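PDB 2E4T: endoglucanase from Clostridium thermocellum, which hydrolyses internal beta-1,4-glucosidic bonds of cellulose and xyloglucan, the present chain being its glycoside hydrolase family 44 catalytic part. Local coordinates for residues A[62-65]-A[66-69]; A[310-313]-A[314-317]; A[392-395]-A[396-399]; A[452-456]-A[457-461]; A[503-506]-A[507-510]. One frame throughout, in Å; residues are numbered along the deposited sequence.

Contact 1. Residues A[62-65]-A[66-69]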
loop_
_atom_site.group_PDB
_atom_site.type_symbol
_atom_site.label_atom_id
_atom_site.label_comp_id
_atom_site.label_asym_id
_atom_site.label_seq_id
_atom_site.Cartn_x
_atom_site.Cartn_y
_atom_site.Cartn_z
ATOM N N SER A 62 -13.173 -14.435 11.323
ATOM C CA SER A 62 -14.374 -14.528 10.529
ATOM C C SER A 62 -14.167 -15.038 9.110
ATOM O O SER A 62 -15.134 -15.401 8.415
ATOM C CB SER A 62 -15.062 -13.185 10.511
ATOM O OG SER A 62 -14.213 -12.184 9.877
ATOM N N ASP A 63 -12.918 -15.050 8.612
ATOM C CA ASP A 63 -12.678 -15.572 7.260
ATOM C C ASP A 63 -12.890 -17.108 7.220
ATOM O O ASP A 63 -13.161 -17.629 6.133
ATOM C CB ASP A 63 -11.330 -15.181 6.743
ATOM C CG ASP A 63 -11.227 -13.690 6.391
ATOM O OD1 ASP A 63 -12.229 -13.130 5.914
ATOM O OD2 ASP A 63 -10.139 -13.148 6.456
ATOM N N TRP A 64 -12.692 -17.834 8.326
ATOM C CA TRP A 64 -13.004 -19.270 8.309
ATOM C C TRP A 64 -13.188 -19.809 9.745
ATOM O O TRP A 64 -12.284 -20.411 10.321
ATOM C CB TRP A 64 -11.985 -20.114 7.555
ATOM C CG TRP A 64 -12.577 -21.514 7.317
ATOM C CD1 TRP A 64 -12.439 -22.616 8.128
ATOM C CD2 TRP A 64 -13.380 -21.939 6.230
ATOM N NE1 TRP A 64 -13.085 -23.701 7.589
ATOM C CE2 TRP A 64 -13.668 -23.314 6.428
ATOM C CE3 TRP A 64 -13.874 -21.309 5.109
ATOM C CZ2 TRP A 64 -14.435 -24.079 5.526
ATOM C CZ3 TRP A 64 -14.674 -22.082 4.224
ATOM C CH2 TRP A 64 -14.921 -23.420 4.445
ATOM N N LEU A 65 -14.355 -19.576 10.300
ATOM C CA LEU A 65 -14.865 -20.306 11.504
ATOM C C LEU A 65 -13.924 -20.157 12.708
ATOM O O LEU A 65 -13.896 -21.022 13.602
ATOM C CB LEU A 65 -15.094 -21.783 11.148
ATOM C CG LEU A 65 -16.055 -22.026 9.971
ATOM C CD1 LEU A 65 -16.176 -23.503 9.693
ATOM C CD2 LEU A 65 -17.401 -21.377 10.179
ATOM N N HIS A 66 -13.164 -19.068 12.749
ATOM C CA HIS A 66 -12.273 -18.830 13.882
ATOM C C HIS A 66 -11.300 -19.992 14.066
ATOM O O HIS A 66 -10.881 -20.315 15.196
ATOM C CB HIS A 66 -13.010 -18.490 15.175
ATOM C CG HIS A 66 -14.079 -17.504 14.921
ATOM N ND1 HIS A 66 -13.812 -16.150 14.762
ATOM C CD2 HIS A 66 -15.421 -17.693 14.749
ATOM C CE1 HIS A 66 -14.969 -15.574 14.457
ATOM N NE2 HIS A 66 -15.952 -16.474 14.458
ATOM N N TYR A 67 -10.826 -20.580 12.965
ATOM C CA TYR A 67 -9.870 -21.686 13.034
ATOM C C TYR A 67 -8.464 -21.202 13.375
ATOM O O TYR A 67 -7.942 -20.300 12.686
ATOM C CB TYR A 67 -9.735 -22.434 11.694
ATOM C CG TYR A 67 -10.661 -23.611 11.532
ATOM C CD1 TYR A 67 -12.024 -23.568 11.894
ATOM C CD2 TYR A 67 -10.203 -24.788 11.013
ATOM C CE1 TYR A 67 -12.863 -24.661 11.657
ATOM C CE2 TYR A 67 -11.036 -25.904 10.810
ATOM C CZ TYR A 67 -12.367 -25.836 11.165
ATOM O OH TYR A 67 -13.228 -26.887 10.948
ATOM N N SER A 68 -7.831 -21.860 14.343
ATOM C CA SER A 68 -6.388 -21.756 14.537
ATOM C C SER A 68 -5.732 -22.936 13.838
ATOM O O SER A 68 -6.126 -24.096 14.062
ATOM C CB SER A 68 -6.019 -21.833 16.008
ATOM O OG SER A 68 -6.228 -20.544 16.628
ATOM N N ASP A 69 -4.735 -22.659 12.975
ATOM C CA ASP A 69 -4.183 -23.718 12.148
ATOM C C ASP A 69 -2.840 -23.259 11.553
ATOM O O ASP A 69 -2.255 -22.236 11.969
ATOM C CB ASP A 69 -5.201 -24.040 11.044
ATOM C CG ASP A 69 -5.462 -22.801 10.152
ATOM O OD1 ASP A 69 -4.582 -21.974 10.031
ATOM O OD2 ASP A 69 -6.595 -22.615 9.625
#

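Contact 2. Residues A[310-313]-A[314-317]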
loop_
_atom_site.group_PDB
_atom_site.type_symbol
_atom_site.label_atom_id
_atom_site.label_comp_id
_atom_site.label_asym_id
_atom_site.label_seq_id
_atom_site.Cartn_x
_atom_site.Cartn_y
_atom_site.Cartn_z
ATOM N N ARG A 310 -14.190 2.912 -13.324
ATOM C CA ARG A 310 -12.882 2.473 -12.815
ATOM C C ARG A 310 -11.766 3.372 -13.333
ATOM O O ARG A 310 -10.829 3.716 -12.618
ATOM C CB ARG A 310 -12.644 0.998 -13.187
ATOM C CG ARG A 310 -11.327 0.475 -12.648
ATOM C CD ARG A 310 -11.116 -1.007 -12.925
ATOM N NE ARG A 310 -12.183 -1.810 -12.381
ATOM C CZ ARG A 310 -13.198 -2.343 -13.087
ATOM N NH1 ARG A 310 -13.197 -2.306 -14.438
ATOM N NH2 ARG A 310 -14.227 -2.924 -12.447
ATOM N N LEU A 311 -11.860 3.741 -14.640
ATOM C CA LEU A 311 -10.843 4.601 -15.224
ATOM C C LEU A 311 -10.780 5.968 -14.561
ATOM O O LEU A 311 -9.682 6.550 -14.492
ATOM C CB LEU A 311 -11.096 4.774 -16.728
ATOM C CG LEU A 311 -10.880 3.522 -17.566
ATOM C CD1 LEU A 311 -11.418 3.766 -18.990
ATOM C CD2 LEU A 311 -9.420 3.104 -17.600
ATOM N N GLN A 312 -11.921 6.514 -14.115
ATOM C CA GLN A 312 -11.933 7.835 -13.511
ATOM C C GLN A 312 -11.674 7.802 -11.995
ATOM O O GLN A 312 -11.267 8.832 -11.432
ATOM C CB GLN A 312 -13.267 8.556 -13.774
ATOM C CG GLN A 312 -13.569 8.711 -15.265
ATOM C CD GLN A 312 -12.473 9.435 -16.027
ATOM O OE1 GLN A 312 -11.785 10.333 -15.530
ATOM N NE2 GLN A 312 -12.282 9.038 -17.281
ATOM N N ALA A 313 -11.942 6.658 -11.328
ATOM C CA ALA A 313 -11.887 6.601 -9.887
ATOM C C ALA A 313 -10.554 7.058 -9.277
ATOM O O ALA A 313 -10.588 7.611 -8.163
ATOM C CB ALA A 313 -12.235 5.186 -9.416
ATOM N N PRO A 314 -9.405 6.831 -9.913
ATOM C CA PRO A 314 -8.161 7.314 -9.295
ATOM C C PRO A 314 -8.198 8.851 -9.039
ATOM O O PRO A 314 -7.454 9.323 -8.172
ATOM C CB PRO A 314 -7.070 6.926 -10.302
ATOM C CG PRO A 314 -7.653 5.679 -10.946
ATOM C CD PRO A 314 -9.123 6.011 -11.120
ATOM N N ARG A 315 -9.028 9.588 -9.763
ATOM C CA ARG A 315 -9.115 11.025 -9.531
ATOM C C ARG A 315 -9.597 11.365 -8.128
ATOM O O ARG A 315 -9.297 12.460 -7.633
ATOM C CB ARG A 315 -9.962 11.664 -10.635
ATOM C CG ARG A 315 -9.259 11.655 -11.962
ATOM C CD ARG A 315 -10.186 11.995 -13.127
ATOM N NE ARG A 315 -10.704 13.365 -12.950
ATOM C CZ ARG A 315 -11.744 13.835 -13.642
ATOM N NH1 ARG A 315 -12.384 13.066 -14.550
ATOM N NH2 ARG A 315 -12.155 15.082 -13.384
ATOM N N THR A 316 -10.348 10.477 -7.466
ATOM C CA THR A 316 -10.733 10.779 -6.076
ATOM C C THR A 316 -9.511 10.913 -5.164
ATOM O O THR A 316 -9.582 11.531 -4.106
ATOM C CB THR A 316 -11.691 9.683 -5.570
ATOM O OG1 THR A 316 -12.815 9.726 -6.441
ATOM C CG2 THR A 316 -12.069 9.842 -4.128
ATOM N N LEU A 317 -8.384 10.292 -5.578
ATOM C CA LEU A 317 -7.170 10.411 -4.799
ATOM C C LEU A 317 -6.626 11.854 -4.746
ATOM O O LEU A 317 -5.998 12.219 -3.753
ATOM C CB LEU A 317 -6.076 9.493 -5.340
ATOM C CG LEU A 317 -6.394 8.001 -5.260
ATOM C CD1 LEU A 317 -5.336 7.180 -6.021
ATOM C CD2 LEU A 317 -6.463 7.515 -3.807
#

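Contact 3. Residues A[392-395]-A[396-399]. With ZN (zinc ion), chain B.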
loop_
_atom_site.group_PDB
_atom_site.type_symbol
_atom_site.label_atom_id
_atom_site.label_comp_id
_atom_site.label_asym_id
_atom_site.label_seq_id
_atom_site.Cartn_x
_atom_site.Cartn_y
_atom_site.Cartn_z
ATOM N N TRP A 392 -3.451 -5.308 -2.867
ATOM C CA TRP A 392 -3.992 -6.532 -2.315
ATOM C C TRP A 392 -4.767 -7.268 -3.406
ATOM O O TRP A 392 -5.760 -6.733 -3.910
ATOM C CB TRP A 392 -4.894 -6.275 -1.095
ATOM C CG TRP A 392 -5.347 -7.575 -0.467
ATOM C CD1 TRP A 392 -6.325 -8.419 -0.903
ATOM C CD2 TRP A 392 -4.754 -8.234 0.684
ATOM N NE1 TRP A 392 -6.389 -9.569 -0.112
ATOM C CE2 TRP A 392 -5.427 -9.473 0.859
ATOM C CE3 TRP A 392 -3.730 -7.901 1.566
ATOM C CZ2 TRP A 392 -5.064 -10.377 1.885
ATOM C CZ3 TRP A 392 -3.380 -8.813 2.590
ATOM C CH2 TRP A 392 -4.060 -10.022 2.744
ATOM N N GLY A 393 -4.268 -8.452 -3.755
ATOM C CA GLY A 393 -4.891 -9.262 -4.789
ATOM C C GLY A 393 -3.875 -10.217 -5.354
ATOM O O GLY A 393 -2.667 -10.050 -5.190
ATOM N N ASP A 394 -4.370 -11.248 -6.047
ATOM C CA ASP A 394 -3.512 -12.361 -6.452
ATOM C C ASP A 394 -2.976 -12.230 -7.889
ATOM O O ASP A 394 -3.231 -11.250 -8.610
ATOM C CB ASP A 394 -4.198 -13.701 -6.177
ATOM C CG ASP A 394 -5.316 -14.005 -7.101
ATOM O OD1 ASP A 394 -5.377 -13.421 -8.226
ATOM O OD2 ASP A 394 -6.146 -14.890 -6.728
ATOM N N ALA A 395 -2.225 -13.264 -8.291
ATOM C CA ALA A 395 -1.497 -13.258 -9.542
ATOM C C ALA A 395 -2.397 -13.401 -10.762
ATOM O O ALA A 395 -1.925 -13.325 -11.913
ATOM C CB ALA A 395 -0.437 -14.357 -9.514
ATOM N N SER A 396 -3.715 -13.597 -10.556
ATOM C CA SER A 396 -4.640 -13.631 -11.679
ATOM C C SER A 396 -4.965 -12.234 -12.215
ATOM O O SER A 396 -5.620 -12.096 -13.252
ATOM C CB SER A 396 -5.938 -14.353 -11.330
ATOM O OG SER A 396 -6.746 -13.581 -10.462
ATOM N N ASN A 397 -4.531 -11.188 -11.500
ATOM C CA ASN A 397 -4.766 -9.803 -11.917
ATOM C C ASN A 397 -3.701 -9.371 -12.923
ATOM O O ASN A 397 -2.800 -8.554 -12.609
ATOM C CB ASN A 397 -4.798 -8.896 -10.688
ATOM C CG ASN A 397 -5.953 -9.186 -9.789
ATOM O OD1 ASN A 397 -7.068 -8.788 -10.092
ATOM N ND2 ASN A 397 -5.699 -9.815 -8.629
ATOM N N ASN A 398 -3.761 -9.968 -14.110
ATOM C CA ASN A 398 -2.668 -9.796 -15.092
ATOM C C ASN A 398 -2.517 -8.350 -15.568
ATOM O O ASN A 398 -1.402 -7.910 -15.836
ATOM C CB ASN A 398 -2.846 -10.738 -16.291
ATOM C CG ASN A 398 -4.194 -10.612 -16.964
ATOM O OD1 ASN A 398 -5.246 -10.768 -16.316
ATOM N ND2 ASN A 398 -4.204 -10.389 -18.286
ATOM N N TYR A 399 -3.646 -7.639 -15.760
ATOM C CA TYR A 399 -3.544 -6.232 -16.140
ATOM C C TYR A 399 -3.056 -5.365 -14.983
ATOM O O TYR A 399 -2.268 -4.427 -15.213
ATOM C CB TYR A 399 -4.829 -5.718 -16.780
ATOM C CG TYR A 399 -4.917 -6.046 -18.244
ATOM C CD1 TYR A 399 -4.216 -5.295 -19.171
ATOM C CD2 TYR A 399 -5.702 -7.115 -18.718
ATOM C CE1 TYR A 399 -4.291 -5.578 -20.547
ATOM C CE2 TYR A 399 -5.787 -7.406 -20.081
ATOM C CZ TYR A 399 -5.095 -6.623 -20.999
ATOM O OH TYR A 399 -5.211 -6.925 -22.332
HETATM ZN ZN ZN B . -0.335 -12.821 -12.991
#

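Contact 4. Residues A[452-456]-A[457-461]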
loop_
_atom_site.group_PDB
_atom_site.type_symbol
_atom_site.label_atom_id
_atom_site.label_comp_id
_atom_site.label_asym_id
_atom_site.label_seq_id
_atom_site.Cartn_x
_atom_site.Cartn_y
_atom_site.Cartn_z
ATOM N N ASN A 452 -4.176 6.527 -22.186
ATOM C CA ASN A 452 -5.345 6.942 -22.963
ATOM C C ASN A 452 -6.567 6.228 -22.422
ATOM O O ASN A 452 -6.708 4.998 -22.616
ATOM C CB ASN A 452 -5.163 6.658 -24.435
ATOM C CG ASN A 452 -6.291 7.262 -25.245
ATOM O OD1 ASN A 452 -6.975 8.167 -24.765
ATOM N ND2 ASN A 452 -6.466 6.793 -26.489
ATOM N N LYS A 453 -7.423 6.985 -21.722
ATOM C CA LYS A 453 -8.655 6.474 -21.137
ATOM C C LYS A 453 -9.834 6.512 -22.124
ATOM O O LYS A 453 -10.926 6.081 -21.783
ATOM C CB LYS A 453 -8.998 7.231 -19.863
ATOM C CG LYS A 453 -7.960 7.079 -18.783
ATOM C CD LYS A 453 -8.349 7.833 -17.501
ATOM C CE LYS A 453 -8.008 9.294 -17.492
ATOM N NZ LYS A 453 -8.719 10.074 -16.392
ATOM N N ASN A 454 -9.611 7.040 -23.342
ATOM C CA ASN A 454 -10.675 7.069 -24.323
ATOM C C ASN A 454 -11.102 5.622 -24.605
ATOM O O ASN A 454 -10.253 4.783 -24.954
ATOM C CB ASN A 454 -10.115 7.761 -25.600
ATOM C CG ASN A 454 -11.141 8.307 -26.491
ATOM O OD1 ASN A 454 -12.257 7.766 -26.562
ATOM N ND2 ASN A 454 -10.725 9.328 -27.291
ATOM N N TYR A 455 -12.401 5.347 -24.476
ATOM C CA TYR A 455 -12.846 3.954 -24.534
ATOM C C TYR A 455 -12.877 3.424 -25.920
ATOM O O TYR A 455 -12.605 2.208 -26.141
ATOM C CB TYR A 455 -14.219 3.784 -23.839
ATOM C CG TYR A 455 -14.371 2.423 -23.168
ATOM C CD1 TYR A 455 -14.055 2.281 -21.784
ATOM C CD2 TYR A 455 -14.705 1.234 -23.891
ATOM C CE1 TYR A 455 -14.128 1.071 -21.169
ATOM C CE2 TYR A 455 -14.792 -0.005 -23.224
ATOM C CZ TYR A 455 -14.482 -0.064 -21.871
ATOM O OH TYR A 455 -14.479 -1.289 -21.225
ATOM N N ASP A 456 -13.249 4.289 -26.851
ATOM C CA ASP A 456 -13.522 3.713 -28.189
ATOM C C ASP A 456 -13.045 4.608 -29.315
ATOM O O ASP A 456 -13.556 4.470 -30.416
ATOM C CB ASP A 456 -14.993 3.411 -28.382
ATOM C CG ASP A 456 -15.795 4.517 -27.895
ATOM O OD1 ASP A 456 -15.332 5.650 -28.169
ATOM O OD2 ASP A 456 -16.769 4.288 -27.140
ATOM N N GLN A 457 -12.020 5.422 -29.097
ATOM C CA GLN A 457 -11.366 6.183 -30.149
ATOM C C GLN A 457 -9.929 6.402 -29.756
ATOM O O GLN A 457 -9.606 6.502 -28.541
ATOM C CB GLN A 457 -12.055 7.566 -30.321
ATOM C CG GLN A 457 -13.449 7.567 -30.930
ATOM C CD GLN A 457 -13.591 6.796 -32.268
ATOM O OE1 GLN A 457 -14.620 6.152 -32.523
ATOM N NE2 GLN A 457 -12.585 6.860 -33.109
ATOM N N PRO A 458 -9.024 6.548 -30.736
ATOM C CA PRO A 458 -7.666 6.998 -30.431
ATOM C C PRO A 458 -7.668 8.424 -29.868
ATOM O O PRO A 458 -8.662 9.186 -30.030
ATOM C CB PRO A 458 -6.963 6.947 -31.797
ATOM C CG PRO A 458 -8.099 7.106 -32.800
ATOM C CD PRO A 458 -9.321 6.524 -32.186
ATOM N N THR A 459 -6.543 8.786 -29.269
ATOM C CA THR A 459 -6.340 10.170 -28.847
ATOM C C THR A 459 -4.984 10.631 -29.385
ATOM O O THR A 459 -3.974 9.909 -29.274
ATOM C CB THR A 459 -6.364 10.294 -27.311
ATOM O OG1 THR A 459 -7.628 9.829 -26.866
ATOM C CG2 THR A 459 -6.145 11.737 -26.857
ATOM N N THR A 460 -4.972 11.841 -29.976
ATOM C CA THR A 460 -3.735 12.436 -30.468
ATOM C C THR A 460 -3.170 13.359 -29.391
ATOM O O THR A 460 -3.857 14.288 -28.973
ATOM C CB THR A 460 -4.027 13.219 -31.776
ATOM O OG1 THR A 460 -4.472 12.279 -32.760
ATOM C CG2 THR A 460 -2.781 13.973 -32.226
ATOM N N PHE A 461 -1.916 13.120 -29.016
ATOM C CA PHE A 461 -1.266 13.941 -28.015
ATOM C C PHE A 461 -0.176 14.781 -28.648
ATOM O O PHE A 461 0.719 14.297 -29.310
ATOM C CB PHE A 461 -0.631 13.009 -26.937
ATOM C CG PHE A 461 -1.645 12.274 -26.136
ATOM C CD1 PHE A 461 -2.299 12.885 -25.078
ATOM C CD2 PHE A 461 -1.985 10.947 -26.459
ATOM C CE1 PHE A 461 -3.246 12.189 -24.324
ATOM C CE2 PHE A 461 -2.907 10.232 -25.713
ATOM C CZ PHE A 461 -3.545 10.849 -24.636
#

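Contact 5. Residues A[503-506]-A[507-510]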
loop_
_atom_site.group_PDB
_atom_site.type_symbol
_atom_site.label_atom_id
_atom_site.label_comp_id
_atom_site.label_asym_id
_atom_site.label_seq_id
_atom_site.Cartn_x
_atom_site.Cartn_y
_atom_site.Cartn_z
ATOM N N THR A 503 -0.170 9.717 -31.587
ATOM C CA THR A 503 -1.531 9.238 -31.463
ATOM C C THR A 503 -1.506 7.814 -30.922
ATOM O O THR A 503 -0.773 6.949 -31.417
ATOM C CB THR A 503 -2.238 9.282 -32.826
ATOM O OG1 THR A 503 -2.314 10.666 -33.219
ATOM C CG2 THR A 503 -3.627 8.656 -32.741
ATOM N N VAL A 504 -2.332 7.609 -29.883
ATOM C CA VAL A 504 -2.364 6.386 -29.137
ATOM C C VAL A 504 -3.772 5.766 -29.316
ATOM O O VAL A 504 -4.777 6.478 -29.197
ATOM C CB VAL A 504 -2.149 6.735 -27.570
ATOM C CG1 VAL A 504 -2.200 5.503 -26.687
ATOM C CG2 VAL A 504 -0.816 7.461 -27.359
ATOM N N PRO A 505 -3.865 4.453 -29.590
ATOM C CA PRO A 505 -5.199 3.825 -29.658
ATOM C C PRO A 505 -5.971 3.945 -28.342
ATOM O O PRO A 505 -5.415 4.220 -27.263
ATOM C CB PRO A 505 -4.895 2.364 -29.972
ATOM C CG PRO A 505 -3.514 2.425 -30.632
ATOM C CD PRO A 505 -2.799 3.489 -29.877
ATOM N N ALA A 506 -7.286 3.738 -28.446
ATOM C CA ALA A 506 -8.151 3.658 -27.298
ATOM C C ALA A 506 -7.539 2.676 -26.264
ATOM O O ALA A 506 -6.929 1.665 -26.608
ATOM C CB ALA A 506 -9.516 3.125 -27.720
ATOM N N LEU A 507 -7.780 3.001 -24.977
ATOM C CA LEU A 507 -7.488 2.105 -23.855
ATOM C C LEU A 507 -6.092 1.463 -24.000
ATOM O O LEU A 507 -5.918 0.254 -24.060
ATOM C CB LEU A 507 -8.552 1.016 -23.689
ATOM C CG LEU A 507 -9.958 1.594 -23.414
ATOM C CD1 LEU A 507 -10.970 0.422 -23.287
ATOM C CD2 LEU A 507 -10.006 2.515 -22.199
ATOM N N THR A 508 -5.083 2.349 -23.979
ATOM C CA THR A 508 -3.689 1.928 -24.062
ATOM C C THR A 508 -2.882 2.654 -22.985
ATOM O O THR A 508 -3.139 3.839 -22.713
ATOM C CB THR A 508 -3.143 2.277 -25.457
ATOM O OG1 THR A 508 -3.859 1.477 -26.399
ATOM C CG2 THR A 508 -1.637 1.908 -25.670
ATOM N N ALA A 509 -1.908 1.956 -22.439
ATOM C CA ALA A 509 -0.978 2.496 -21.477
ATOM C C ALA A 509 0.419 2.396 -22.042
ATOM O O ALA A 509 0.862 1.304 -22.405
ATOM C CB ALA A 509 -1.042 1.712 -20.154
ATOM N N CYS A 510 1.140 3.529 -22.111
ATOM C CA CYS A 510 2.458 3.560 -22.678
ATOM C C CYS A 510 3.487 4.147 -21.705
ATOM O O CYS A 510 3.166 4.961 -20.844
ATOM C CB CYS A 510 2.477 4.652 -23.861
ATOM S SG CYS A 510 1.272 4.431 -25.157
#

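Contact 1. Residues A[62-65]-A[66-69]
Trp-64 and Tyr-67 meet in a T-shaped pair at the turn that leads into strand 67-69, the middle strand of a small three-stranded antiparallel sheet on the enzyme surface. The indole sends its CD1 edge over one face of the phenol ring, with the planes at 78° and the five-membered ring centroid 4.9 Å from that of Tyr-67. Trp-64 CG stands anti to its own N (chi1 -167°), which lays the indole alongside Tyr-67 with both side chains pointing the same way. Leu-65 fills the angle between the rings: its CB lies 3.6 Å from Tyr-67 CD1, while its CD1 methyl sits over a face of the indole. In the backbone, Tyr-67 N donates to Trp-64 O at 3.0 Å, closing the turn, in which Leu-65 and His-66 both adopt left-handed helical backbone angles. The other flank is looser. His-66 swings away from the aromatic pair, its CE1 coming no nearer than 3.8 Å to Ser-62 N, and leans on Pro-195 and Arg-196. Ser-62, Trp-64 and Leu-65 are exposed. The contact is thus largely apolar, two rings and a leucine packed at the surface, with a single backbone hydrogen bond between the segments closing the turn.

Contact 2. Residues A[310-313]-A[314-317]
The backbone of 310-317 carries the end of helix 304-312 onward in consecutive turns of 3-10 type: Arg-315 N donates to Gln-312 O and Thr-316 N to Ala-313 O, each a bond three residues long. Pro-314 has no N-H to offer, and its ring CD lies 3.2 Å from Arg-310 O, where a regular helix would place an amide hydrogen. This helix belongs to the TIM-like barrel domain, and Pro-314 packs on Asp-376 and Ile-380 of helix 368-384. Ala-313 CB touches the proline ring at CD, 3.6 Å away. Gln-312 and Arg-315 run side by side in the same direction. The glutamine chain bends at chi2 (-56°), bringing its amide round to the arginine, whose own chain bends at chi3 (62°). Arg-315 forms a salt bridge through NE with Asp-319, while Gln-312 NE2 donates to Glu-430 O, so each polar end has a partner beyond the other. Thr-316 OG1 is hydrogen-bonded to Glu-324. The amide and guanidinium planes stand nearly at right angles, and Arg-315 NH1 reaches Gln-312 OE1 at 3.0 Å, with that oxygen in the guanidinium plane but the donor well above the glutamine carbonyl plane.

Contact 3. Residues A[392-395]-A[396-399]
Ser-396 meets Asp-394 twice, through its hydroxyl and its backbone amide, in the type I beta turn from Asp-394 to Asn-397 that joins barrel strand 388-391 to helix 398-408. Its OG donates to Asp-394 OD1 at 2.6 Å, which receives it on its syn lone pair, the side of the other carboxylate oxygen. Its N reaches the same OD1 at 2.9 Å, but from above the carboxylate plane. Both side chains place their terminal group between backbone N and carbonyl carbon (chi1 72° in each), which turns carboxylate and hydroxyl toward one another. Asn-397 follows and grips the carbonyl oxygen of Asp-394, again with two donors. Asn-397 ND2 lies 2.9 Å from Asp-394 O, and Asn-397 N lies 3.2 Å from that oxygen, the latter being the bond that closes the turn. The two arrive from the same face of the carbonyl plane. The side chain of Asn-397, at the N-cap position, is thus bound backward to the turn and makes no capping bond; the residue is the centre of an inverse gamma turn. Asn-398 and Tyr-399 then begin helix 398-408, and Tyr-399 OH bonds to Asp-480 O of the neighbouring beta domain. At the crest of the turn Ala-395 O binds the zinc ion at 2.0 Å, with Asp-35 and Glu-401 as further protein ligands. Four hydrogen bonds converging on two oxygens of Asp-394 therefore fix the peptide that presents a neutral carbonyl to the metal, while the two carboxylate ligands probably balance much of its charge.

Contact 4. Residues A[452-456]-A[457-461]
Thr-459 OG1 donates to Asn-452 OD1 at 2.8 Å and itself accepts from Asn-454 ND2 at 3.2 Å, so one hydroxyl ties two asparagines across the connection between strands 442-452 and 459-466. The second bond is nearly straight (160°), with OG1 in the plane of the Asn-454 amide. Asn-452 OD1 has another donor: Asn-454 N, 3.2 Å away, which makes an Asx turn. The backbone N-H of Asn-454 and the Thr-459 hydroxyl come at this oxygen from opposite faces of its plane, and Asn-452 ND2 is taken by Pro-505 O. Both asparagines carry CG anti to the backbone N (Asn-452 chi1 -172°), pointing their amides into the loop toward Thr-459. Farther out, Asn-454 CG rests 3.1 Å from Gln-457 O, and Asp-456 and Gln-457 form the exposed tip. On the inner side the Thr-459 methyl CG2 lies over one face of Phe-461, 3.5 Å above the ring plane, a CH-pi approach that leads into the beta-sandwich core, where Phe-461 packs on Val-10, Ile-12 and Val-504. Tyr-455 meets helix 304-312 of the barrel, its OH bonded to Asn-307. Side-chain bonds thus bridge two strand ends that are not sheet neighbours and satisfy the buried polar ends of Asn-452 and Thr-459.

Contact 5. Residues A[503-506]-A[507-510]
This is a tight, mostly buried turn joining the last two strands of the chain, 499-504 and 508-514, and its side-chain contact is made by Val-504 and Pro-505 against Thr-508 and Cys-510. Val-504 carries CG1 anti to the backbone N (chi1 179°), which directs that methyl across the bend to Thr-508 CB at 3.6 Å and to Cys-510 SG at 3.9 Å. The two strands are not neighbours in the sheet: Val-504 pairs with Thr-459, whereas Thr-508 pairs with Asn-452, so the chain crosses from the edge strand beside 459-466 to a strand beside 442-452 in the beta-sandwich domain. Leu-507 takes a positive phi at the bend, and Leu-507 and Thr-508 together face Asn-452 in a G1 beta bulge. Leu-507 points its side chain out of the turn, against Ile-368 and Ile-372 of barrel helix 368-384 and against Tyr-455, so the bend helps join the two domains. Inside the turn Thr-508 holds OG1 beside its backbone N (chi1 -65°), near two carbonyl oxygens. Both are within reach of the hydroxyl, Ala-506 O at 3.1 Å from Thr-508 OG1 and Pro-505 O at 3.3 Å. Pro-505 CB also approaches Thr-508 OG1, at 3.8 Å.

How the contacts relate
Contacts 1 to 5 follow one another in series along the chain, from the TIM-like barrel domain into the C-terminal part of the beta-sandwich domain. Contacts 4 and 5, with centres about 6 Å apart, share the sheet in which strands 459-466 and 499-504 are neighbours, and Thr-460 and Thr-503 bond through their hydroxyls. Contact 2, centred about 17 Å from contact 4, faces them from the barrel: Leu-311 packs on Tyr-455 and Leu-507, so the three mark the interface between domains. Contact 3, at the zinc site, lies about 19 Å from contact 2, centre to centre. Contact 1 stands apart, about 47 Å from contact 4 between centres, on the far side of the barrel.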